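Local structure of Endonuclease/exonuclease/phosphatase (Leptotrichia buccalis C-1013-b, 3TEB) at residues 38-42 and 140-144; 6-12 and 255-261; 76-82 and 94-100. The protein belongs to the DNase I-like endonuclease/exonuclease/phosphatase family and is probably a magnesium-dependent hydrolase acting on phosphoester bonds, possibly as a nuclease. All blocks are in the same frame, centred on the assembly; numbering follows the deposited sequence.

How the interactions relate
Interactions 2 and 3 lie within one mixed sheet, whereas interaction 1 joins that sheet to the second one across the core. Strand 37-46, which supplies 38-42, runs between strand 4-10 of interaction 2 and strand 91-99 of interaction 3. Centres are about 9 Å apart for interactions 1 and 2, about 10 Å for 1 and 3, and about 14 Å for 2 and 3, which do not touch. Along the chain the first segments come as 6-12, 38-42 and 76-82, and their partners return in reverse order, so each pairing encloses the next. Glu42 and Asp256, far apart in sequence, thus meet at one magnesium site, with interaction 3 at one edge of the sheet.

Interaction 1: 38-42 and 140-144; sequences IAMQE and YSCHM. With MG (magnesium ion), chain C.
Gln41 sends CG away from its own carbonyl carbon and then bends at chi2 (78°), which folds its amide back along strand 140-143, while His143 holds its ring trans to the backbone N, which brings its CE1 to Glu42 CG. The bend lays Gln41 CG against the backbone, 3.3 Å from Cys142 O, and beside His143 CB at 3.7 Å. Beyond it Gln41 NE2 makes a weak hydrogen bond to Ser141 OG of 3.4 Å. The same serine hydroxyl also bonds to Ala96 O, and the amide nitrogen has a second weak partner in Thr8 OG1. Toward the N-terminal side of the pairing, Ala39 CB lies 3.8 Å from Ser141 OG in van der Waals contact. No backbone hydrogen bond links the two strands: they run in roughly the same direction, 23° apart and 6.5 Å at the closest approach of their axes, as facing members of the two sheets of the DNase I-like alpha/beta sandwich. At the C-terminal ends the contact becomes part of the metal site. The Glu42 carboxylate and the His143 ring are nearly parallel, 3° apart, but not in one plane, and they touch through the chain, Glu42 CG meeting His143 CE1 at 3.7 Å. One water bridges the two residues, accepting from Glu42 N at 2.7 Å and bonding to His143 ND1. Glu42 OE2 binds the magnesium ion; the same oxygen accepts from Asn10 ND2, so metal and amide together fix how the carboxylate is turned.

Interaction 2: 6-12 and 255-261; sequences ILTVNVH and SDHFGIE
The His12 ring carries the Asp256 carboxylate over one face, OD2 standing 3.3 Å above the plane near the ring's centre and the two groups stacked 16° apart. The His257 ring likewise receives the Asn10 amide, 11° from parallel, with ND2 3.9 Å above the ring plane and over its centre; Asn10 CB adds a CH-pi contact to the same ring, and Asp256 CG lies in plane at its edge. Three of these groups have polar partners outside the pairing: His257 ND1 bonds to Asp229, His12 ND1 to Glu16, and the Asn10 amide nitrogen has its main partner in Glu42. Ser255, Asp256 and His257 form the Ser-Asp-His signature of the DNase I-like clan, and the His257-Asp229 pair is consistent with the histidine-aspartate pair of these active sites. Asp256, a magnesium-site residue, lies about 4 Å from the ion, measured to its nearest side-chain atom. Ser255 OG donates to Asn10 O at 2.6 Å, while Asn10 OD1 takes the backbone N of His12, closing an Asx turn. Farther from the site the two segments join as antiparallel strands, Thr8 and Ile260 exchanging two backbone hydrogen bonds, with Thr8 CG2 alongside Ile260 CB at 3.8 Å.

Interaction 3: 76-82 and 94-100; sequences DYYLHWS and GVAVITR
Trp81 runs alongside strand 94-99 from CB outward: CB and then CG skirt the carbonyl of Val95, which CD1 meets most closely, with Val95 O at 3.2 Å. With the ring trans to the backbone N (chi1 176°) and turned roughly crosswise at chi2 (85°), the five-membered side faces the neighbouring strand. Ala96 CB therefore sits at the ring's edge, in its plane, 3.9 Å from Trp81 CD1, and Trp81 NE1 ends near Gly94 CA. The indole also packs on Val43 and Gln45 of strand 37-46 and on Asn60. Next on this face is Leu79, whose CD1 touches Ile98 CD1 at 3.6 Å and Ala96 CB at 3.9 Å; helix 61-69 covers the group through Ala62 and Leu66. At the end of the row the Tyr77 ring has Arg100 CA over one face, offset toward the rim, and its OH lies 3.4 Å from Arg100 CG. The polar ends turn to the chain before strand 37-46: Tyr77 OH bonds to Tyr35 O, and Arg100 NH1 to Gln34 O. On the other face His80 presents its ring edge to Val97 O and Thr99 CG2, while Ser82 and Val95 pack against strand 124-132 of the second sheet. Six backbone hydrogen bonds hold the strands, two each between Tyr78 and Thr99, His80 and Val97, and Ser82 and Val95; Val97 N to His80 O is 2.9 Å. This regular pairing is that of an antiparallel beta hairpin, with 78-84 the outermost strand of its sheet at this edge of the DNase I-like sandwich.

Interaction 1: 38-42 and 140-144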
loop_
_atom_site.group_PDB
_atom_site.type_symbol
_atom_site.label_atom_id
_atom_site.label_comp_id
_atom_site.label_asym_id
_atom_site.label_seq_id
_atom_site.Cartn_x
_atom_site.Cartn_y
_atom_site.Cartn_z
ATOM N N ILE A 38 -5.070 -0.071 -6.380
ATOM C CA ILE A 38 -4.006 -0.908 -5.836
ATOM C C ILE A 38 -2.974 -0.043 -5.128
ATOM O O ILE A 38 -2.428 0.894 -5.724
ATOM C CB ILE A 38 -3.311 -1.726 -6.920
ATOM C CG1 ILE A 38 -4.285 -2.709 -7.577
ATOM C CG2 ILE A 38 -2.140 -2.494 -6.325
ATOM C CD1 ILE A 38 -4.852 -2.234 -8.891
ATOM N N ALA A 39 -2.720 -0.336 -3.854
ATOM C CA ALA A 39 -1.695 0.387 -3.105
ATOM C C ALA A 39 -0.475 -0.520 -2.939
ATOM O O ALA A 39 -0.606 -1.671 -2.548
ATOM C CB ALA A 39 -2.233 0.850 -1.757
HETATM N N MSE A 40 0.707 -0.010 -3.259
HETATM C CA MSE A 40 1.928 -0.813 -3.228
HETATM C C MSE A 40 3.043 -0.129 -2.458
HETATM O O MSE A 40 3.235 1.098 -2.574
HETATM C CB MSE A 40 2.396 -1.096 -4.639
HETATM C CG MSE A 40 1.558 -2.121 -5.337
HETATM SE SE MSE A 40 2.195 -2.382 -7.150
HETATM C CE MSE A 40 1.724 -0.623 -7.850
ATOM N N GLN A 41 3.766 -0.928 -1.672
ATOM C CA GLN A 41 4.930 -0.457 -0.938
ATOM C C GLN A 41 6.171 -1.246 -1.342
ATOM O O GLN A 41 6.079 -2.315 -1.967
ATOM C CB GLN A 41 4.708 -0.560 0.568
ATOM C CG GLN A 41 3.428 0.085 1.067
ATOM C CD GLN A 41 2.202 -0.777 0.811
ATOM O OE1 GLN A 41 2.248 -2.004 0.974
ATOM N NE2 GLN A 41 1.101 -0.148 0.398
ATOM N N GLU A 42 7.334 -0.727 -0.952
ATOM C CA GLU A 42 8.629 -1.303 -1.335
ATOM C C GLU A 42 8.648 -1.488 -2.867
ATOM O O GLU A 42 8.929 -2.560 -3.375
ATOM C CB GLU A 42 8.979 -2.607 -0.547
ATOM C CG GLU A 42 9.147 -2.459 0.999
ATOM C CD GLU A 42 9.942 -3.615 1.680
ATOM O OE1 GLU A 42 11.154 -3.791 1.398
ATOM O OE2 GLU A 42 9.380 -4.345 2.535
ATOM N N TYR A 140 -4.423 6.657 0.389
ATOM C CA TYR A 140 -3.036 6.914 0.774
ATOM C C TYR A 140 -2.276 5.614 0.858
ATOM O O TYR A 140 -2.712 4.700 1.551
ATOM C CB TYR A 140 -2.964 7.606 2.135
ATOM C CG TYR A 140 -3.505 9.010 2.180
ATOM C CD1 TYR A 140 -2.643 10.099 2.252
ATOM C CD2 TYR A 140 -4.876 9.253 2.179
ATOM C CE1 TYR A 140 -3.131 11.408 2.306
ATOM C CE2 TYR A 140 -5.380 10.550 2.234
ATOM C CZ TYR A 140 -4.506 11.626 2.297
ATOM O OH TYR A 140 -5.000 12.918 2.354
ATOM N N SER A 141 -1.144 5.534 0.161
ATOM C CA SER A 141 -0.278 4.355 0.208
ATOM C C SER A 141 0.856 4.596 1.192
ATOM O O SER A 141 1.654 5.505 1.000
ATOM C CB SER A 141 0.273 4.059 -1.176
ATOM O OG SER A 141 0.955 2.818 -1.187
ATOM N N CYS A 142 0.913 3.797 2.254
ATOM C CA CYS A 142 1.816 4.081 3.363
ATOM C C CYS A 142 2.720 2.928 3.667
ATOM O O CYS A 142 2.298 1.771 3.612
ATOM C CB CYS A 142 1.046 4.363 4.636
ATOM S SG CYS A 142 -0.484 5.228 4.380
ATOM N N HIS A 143 3.962 3.256 4.014
ATOM C CA HIS A 143 4.907 2.285 4.525
ATOM C C HIS A 143 5.700 2.909 5.666
ATOM O O HIS A 143 6.642 3.673 5.438
ATOM C CB HIS A 143 5.821 1.769 3.412
ATOM C CG HIS A 143 6.824 0.767 3.884
ATOM N ND1 HIS A 143 8.102 0.710 3.386
ATOM C CD2 HIS A 143 6.744 -0.193 4.836
ATOM C CE1 HIS A 143 8.759 -0.264 3.990
ATOM N NE2 HIS A 143 7.958 -0.827 4.875
HETATM N N MSE A 144 5.305 2.562 6.891
HETATM C CA MSE A 144 5.792 3.219 8.105
HETATM C C MSE A 144 6.997 2.522 8.700
HETATM O O MSE A 144 7.300 1.387 8.350
HETATM C CB MSE A 144 4.690 3.278 9.169
HETATM C CG MSE A 144 3.315 3.663 8.643
HETATM SE SE MSE A 144 3.223 5.474 7.913
HETATM C CE MSE A 144 3.497 6.454 9.567
HETATM MG MG MG C . 10.245 -5.753 3.218
HETATM O O HOH W 1 8.005 1.395 0.589
#

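Interaction 2: 6-12 and 255-261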
loop_
_atom_site.group_PDB
_atom_site.type_symbol
_atom_site.label_atom_id
_atom_site.label_comp_id
_atom_site.label_asym_id
_atom_site.label_seq_id
_atom_site.Cartn_x
_atom_site.Cartn_y
_atom_site.Cartn_z
ATOM N N ILE A 6 -10.618 -3.013 -3.224
ATOM C CA ILE A 6 -9.312 -2.436 -2.942
ATOM C C ILE A 6 -8.288 -3.556 -2.673
ATOM O O ILE A 6 -8.642 -4.583 -2.091
ATOM C CB ILE A 6 -9.420 -1.588 -1.679
ATOM C CG1 ILE A 6 -9.984 -0.239 -1.993
ATOM C CG2 ILE A 6 -8.070 -1.333 -1.041
ATOM C CD1 ILE A 6 -9.867 0.638 -0.789
ATOM N N LEU A 7 -7.028 -3.348 -3.076
ATOM C CA LEU A 7 -5.923 -4.259 -2.762
ATOM C C LEU A 7 -4.702 -3.483 -2.275
ATOM O O LEU A 7 -4.374 -2.424 -2.816
ATOM C CB LEU A 7 -5.558 -5.075 -3.999
ATOM C CG LEU A 7 -4.196 -5.768 -4.087
ATOM C CD1 LEU A 7 -4.134 -6.980 -3.194
ATOM C CD2 LEU A 7 -3.928 -6.169 -5.505
ATOM N N THR A 8 -4.031 -4.003 -1.250
ATOM C CA THR A 8 -2.752 -3.434 -0.795
ATOM C C THR A 8 -1.698 -4.529 -0.667
ATOM O O THR A 8 -1.975 -5.607 -0.147
ATOM C CB THR A 8 -2.863 -2.643 0.547
ATOM O OG1 THR A 8 -1.596 -2.051 0.863
ATOM C CG2 THR A 8 -3.265 -3.558 1.707
ATOM N N VAL A 9 -0.488 -4.261 -1.134
ATOM C CA VAL A 9 0.536 -5.291 -1.147
ATOM C C VAL A 9 1.940 -4.693 -1.132
ATOM O O VAL A 9 2.286 -3.853 -1.963
ATOM C CB VAL A 9 0.304 -6.309 -2.316
ATOM C CG1 VAL A 9 0.190 -5.614 -3.650
ATOM C CG2 VAL A 9 1.375 -7.337 -2.349
ATOM N N ASN A 10 2.723 -5.104 -0.140
ATOM C CA ASN A 10 4.144 -4.775 -0.081
ATOM C C ASN A 10 4.839 -5.713 -1.043
ATOM O O ASN A 10 4.845 -6.920 -0.823
ATOM C CB ASN A 10 4.660 -4.998 1.336
ATOM C CG ASN A 10 6.140 -4.717 1.475
ATOM O OD1 ASN A 10 6.953 -5.133 0.638
ATOM N ND2 ASN A 10 6.508 -4.020 2.557
ATOM N N VAL A 11 5.402 -5.191 -2.124
ATOM C CA VAL A 11 5.771 -6.093 -3.223
ATOM C C VAL A 11 7.211 -6.584 -3.195
ATOM O O VAL A 11 7.611 -7.400 -4.036
ATOM C CB VAL A 11 5.423 -5.510 -4.609
ATOM C CG1 VAL A 11 3.931 -5.651 -4.864
ATOM C CG2 VAL A 11 5.904 -4.063 -4.738
ATOM N N HIS A 12 7.968 -6.089 -2.219
ATOM C CA HIS A 12 9.375 -6.416 -2.063
ATOM C C HIS A 12 10.059 -6.382 -3.438
ATOM O O HIS A 12 10.757 -7.318 -3.820
ATOM C CB HIS A 12 9.499 -7.788 -1.387
ATOM C CG HIS A 12 10.804 -8.014 -0.682
ATOM N ND1 HIS A 12 11.451 -9.233 -0.692
ATOM C CD2 HIS A 12 11.577 -7.186 0.063
ATOM C CE1 HIS A 12 12.566 -9.146 0.014
ATOM N NE2 HIS A 12 12.668 -7.913 0.481
ATOM N N SER A 255 5.431 -11.982 -2.854
ATOM C CA SER A 255 6.323 -11.149 -2.075
ATOM C C SER A 255 6.738 -11.841 -0.776
ATOM O O SER A 255 6.504 -13.035 -0.600
ATOM C CB SER A 255 5.615 -9.843 -1.775
ATOM O OG SER A 255 6.459 -8.980 -1.049
ATOM N N ASP A 256 7.373 -11.095 0.125
ATOM C CA ASP A 256 7.639 -11.595 1.475
ATOM C C ASP A 256 6.537 -11.188 2.464
ATOM O O ASP A 256 6.594 -11.540 3.644
ATOM C CB ASP A 256 9.052 -11.217 1.970
ATOM C CG ASP A 256 9.267 -9.712 2.128
ATOM O OD1 ASP A 256 8.379 -8.889 1.780
ATOM O OD2 ASP A 256 10.360 -9.344 2.611
ATOM N N HIS A 257 5.551 -10.437 1.961
ATOM C CA HIS A 257 4.308 -10.112 2.664
ATOM C C HIS A 257 3.175 -10.626 1.798
ATOM O O HIS A 257 3.312 -10.662 0.577
ATOM C CB HIS A 257 4.123 -8.598 2.746
ATOM C CG HIS A 257 4.978 -7.916 3.766
ATOM N ND1 HIS A 257 4.450 -7.112 4.753
ATOM C CD2 HIS A 257 6.325 -7.879 3.927
ATOM C CE1 HIS A 257 5.432 -6.629 5.494
ATOM N NE2 HIS A 257 6.580 -7.074 5.009
ATOM N N PHE A 258 2.051 -11.003 2.407
ATOM C CA PHE A 258 0.836 -11.266 1.631
ATOM C C PHE A 258 0.037 -9.972 1.498
ATOM O O PHE A 258 0.245 -9.006 2.253
ATOM C CB PHE A 258 -0.038 -12.337 2.274
ATOM C CG PHE A 258 0.716 -13.529 2.784
ATOM C CD1 PHE A 258 1.755 -14.096 2.044
ATOM C CD2 PHE A 258 0.363 -14.112 4.001
ATOM C CE1 PHE A 258 2.441 -15.207 2.524
ATOM C CE2 PHE A 258 1.037 -15.219 4.481
ATOM C CZ PHE A 258 2.077 -15.768 3.747
ATOM N N GLY A 259 -0.878 -9.946 0.535
ATOM C CA GLY A 259 -1.670 -8.744 0.294
ATOM C C GLY A 259 -3.026 -8.812 0.957
ATOM O O GLY A 259 -3.504 -9.900 1.275
ATOM N N ILE A 260 -3.639 -7.652 1.171
ATOM C CA ILE A 260 -4.997 -7.562 1.697
ATOM C C ILE A 260 -5.908 -7.046 0.611
ATOM O O ILE A 260 -5.577 -6.114 -0.126
ATOM C CB ILE A 260 -5.102 -6.626 2.924
ATOM C CG1 ILE A 260 -4.337 -7.195 4.108
ATOM C CG2 ILE A 260 -6.552 -6.422 3.341
ATOM C CD1 ILE A 260 -4.138 -6.185 5.194
ATOM N N GLU A 261 -7.071 -7.664 0.554
ATOM C CA GLU A 261 -8.038 -7.432 -0.473
ATOM C C GLU A 261 -9.372 -7.165 0.234
ATOM O O GLU A 261 -9.897 -8.023 0.943
ATOM C CB GLU A 261 -8.078 -8.681 -1.337
ATOM C CG GLU A 261 -9.148 -8.728 -2.391
ATOM C CD GLU A 261 -9.500 -10.164 -2.815
ATOM O OE1 GLU A 261 -10.345 -10.310 -3.737
ATOM O OE2 GLU A 261 -8.951 -11.138 -2.226
#

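Interaction 3: 76-82 and 94-100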
loop_
_atom_site.group_PDB
_atom_site.type_symbol
_atom_site.label_atom_id
_atom_site.label_comp_id
_atom_site.label_asym_id
_atom_site.label_seq_id
_atom_site.Cartn_x
_atom_site.Cartn_y
_atom_site.Cartn_z
ATOM N N ASP A 76 -7.819 0.644 -18.844
ATOM C CA ASP A 76 -6.785 1.646 -18.608
ATOM C C ASP A 76 -6.459 1.737 -17.128
ATOM O O ASP A 76 -7.326 2.027 -16.299
ATOM C CB ASP A 76 -7.218 3.023 -19.139
ATOM C CG ASP A 76 -7.318 3.066 -20.670
ATOM O OD1 ASP A 76 -6.574 2.311 -21.348
ATOM O OD2 ASP A 76 -8.139 3.860 -21.196
ATOM N N TYR A 77 -5.204 1.474 -16.798
ATOM C CA TYR A 77 -4.738 1.704 -15.443
ATOM C C TYR A 77 -3.756 2.871 -15.360
ATOM O O TYR A 77 -3.019 3.149 -16.312
ATOM C CB TYR A 77 -4.163 0.424 -14.866
ATOM C CG TYR A 77 -5.217 -0.450 -14.229
ATOM C CD1 TYR A 77 -5.981 -1.330 -14.989
ATOM C CD2 TYR A 77 -5.457 -0.389 -12.857
ATOM C CE1 TYR A 77 -6.949 -2.130 -14.390
ATOM C CE2 TYR A 77 -6.419 -1.185 -12.252
ATOM C CZ TYR A 77 -7.158 -2.048 -13.022
ATOM O OH TYR A 77 -8.114 -2.822 -12.419
ATOM N N TYR A 78 -3.767 3.583 -14.241
ATOM C CA TYR A 78 -2.883 4.729 -14.122
ATOM C C TYR A 78 -1.938 4.563 -12.945
ATOM O O TYR A 78 -2.314 4.010 -11.915
ATOM C CB TYR A 78 -3.681 6.035 -14.054
ATOM C CG TYR A 78 -4.772 6.126 -15.108
ATOM C CD1 TYR A 78 -4.454 6.228 -16.463
ATOM C CD2 TYR A 78 -6.125 6.084 -14.752
ATOM C CE1 TYR A 78 -5.456 6.295 -17.438
ATOM C CE2 TYR A 78 -7.140 6.152 -15.719
ATOM C CZ TYR A 78 -6.798 6.261 -17.062
ATOM O OH TYR A 78 -7.786 6.337 -18.030
ATOM N N LEU A 79 -0.698 5.003 -13.128
ATOM C CA LEU A 79 0.345 4.800 -12.136
ATOM C C LEU A 79 0.783 6.112 -11.500
ATOM O O LEU A 79 1.066 7.086 -12.205
ATOM C CB LEU A 79 1.556 4.121 -12.781
ATOM C CG LEU A 79 2.878 4.190 -12.000
ATOM C CD1 LEU A 79 2.807 3.456 -10.663
ATOM C CD2 LEU A 79 4.005 3.658 -12.826
ATOM N N HIS A 80 0.863 6.131 -10.172
ATOM C CA HIS A 80 1.429 7.271 -9.461
ATOM C C HIS A 80 2.425 6.752 -8.455
ATOM O O HIS A 80 2.080 5.915 -7.615
ATOM C CB HIS A 80 0.331 8.081 -8.786
ATOM C CG HIS A 80 -0.856 8.302 -9.665
ATOM N ND1 HIS A 80 -0.973 9.396 -10.497
ATOM C CD2 HIS A 80 -1.963 7.544 -9.877
ATOM C CE1 HIS A 80 -2.115 9.317 -11.162
ATOM N NE2 HIS A 80 -2.735 8.204 -10.803
ATOM N N TRP A 81 3.659 7.230 -8.553
ATOM C CA TRP A 81 4.741 6.677 -7.769
ATOM C C TRP A 81 5.535 7.784 -7.149
ATOM O O TRP A 81 5.596 8.892 -7.674
ATOM C CB TRP A 81 5.655 5.826 -8.659
ATOM C CG TRP A 81 6.891 5.251 -7.962
ATOM C CD1 TRP A 81 6.966 4.095 -7.227
ATOM C CD2 TRP A 81 8.204 5.811 -7.952
ATOM N NE1 TRP A 81 8.253 3.903 -6.755
ATOM C CE2 TRP A 81 9.029 4.942 -7.182
ATOM C CE3 TRP A 81 8.762 6.956 -8.513
ATOM C CZ2 TRP A 81 10.370 5.187 -6.960
ATOM C CZ3 TRP A 81 10.095 7.202 -8.296
ATOM C CH2 TRP A 81 10.894 6.314 -7.525
ATOM N N SER A 82 6.163 7.481 -6.025
ATOM C CA SER A 82 7.019 8.450 -5.391
ATOM C C SER A 82 8.177 7.795 -4.684
ATOM O O SER A 82 7.987 6.820 -3.965
ATOM C CB SER A 82 6.214 9.270 -4.396
ATOM O OG SER A 82 6.969 10.397 -3.982
ATOM N N GLY A 94 10.226 3.308 -2.941
ATOM C CA GLY A 94 9.099 4.214 -2.915
ATOM C C GLY A 94 7.797 3.484 -2.735
ATOM O O GLY A 94 7.781 2.298 -2.425
ATOM N N VAL A 95 6.696 4.196 -2.917
ATOM C CA VAL A 95 5.382 3.590 -2.830
ATOM C C VAL A 95 4.656 3.967 -4.084
ATOM O O VAL A 95 5.065 4.904 -4.766
ATOM C CB VAL A 95 4.586 4.084 -1.603
ATOM C CG1 VAL A 95 5.143 3.481 -0.322
ATOM C CG2 VAL A 95 4.599 5.593 -1.518
ATOM N N ALA A 96 3.595 3.238 -4.408
ATOM C CA ALA A 96 2.815 3.584 -5.583
ATOM C C ALA A 96 1.337 3.320 -5.383
ATOM O O ALA A 96 0.933 2.680 -4.409
ATOM C CB ALA A 96 3.327 2.866 -6.794
ATOM N N VAL A 97 0.530 3.854 -6.292
ATOM C CA VAL A 97 -0.886 3.549 -6.352
ATOM C C VAL A 97 -1.207 3.323 -7.814
ATOM O O VAL A 97 -0.801 4.107 -8.666
ATOM C CB VAL A 97 -1.750 4.732 -5.860
ATOM C CG1 VAL A 97 -3.218 4.406 -6.016
ATOM C CG2 VAL A 97 -1.446 5.089 -4.414
ATOM N N ILE A 98 -1.908 2.244 -8.117
ATOM C CA ILE A 98 -2.455 2.056 -9.459
ATOM C C ILE A 98 -3.966 2.246 -9.387
ATOM O O ILE A 98 -4.589 1.894 -8.377
ATOM C CB ILE A 98 -2.197 0.641 -10.003
ATOM C CG1 ILE A 98 -0.705 0.271 -9.952
ATOM C CG2 ILE A 98 -2.757 0.503 -11.407
ATOM C CD1 ILE A 98 0.184 0.986 -10.955
ATOM N N THR A 99 -4.567 2.794 -10.438
ATOM C CA THR A 99 -6.011 2.959 -10.411
ATOM C C THR A 99 -6.689 2.838 -11.756
ATOM O O THR A 99 -6.128 3.223 -12.774
ATOM C CB THR A 99 -6.465 4.247 -9.630
ATOM O OG1 THR A 99 -7.899 4.306 -9.608
ATOM C CG2 THR A 99 -5.886 5.533 -10.214
ATOM N N ARG A 100 -7.899 2.285 -11.711
ATOM C CA ARG A 100 -8.832 2.181 -12.829
ATOM C C ARG A 100 -9.497 3.516 -13.141
ATOM O O ARG A 100 -9.985 3.726 -14.263
ATOM C CB ARG A 100 -9.950 1.233 -12.436
ATOM C CG ARG A 100 -10.010 -0.052 -13.157
ATOM C CD ARG A 100 -11.035 -0.954 -12.497
ATOM N NE ARG A 100 -12.392 -0.422 -12.619
ATOM C CZ ARG A 100 -13.433 -0.796 -11.876
ATOM N NH1 ARG A 100 -13.301 -1.720 -10.936
ATOM N NH2 ARG A 100 -14.618 -0.230 -12.064
#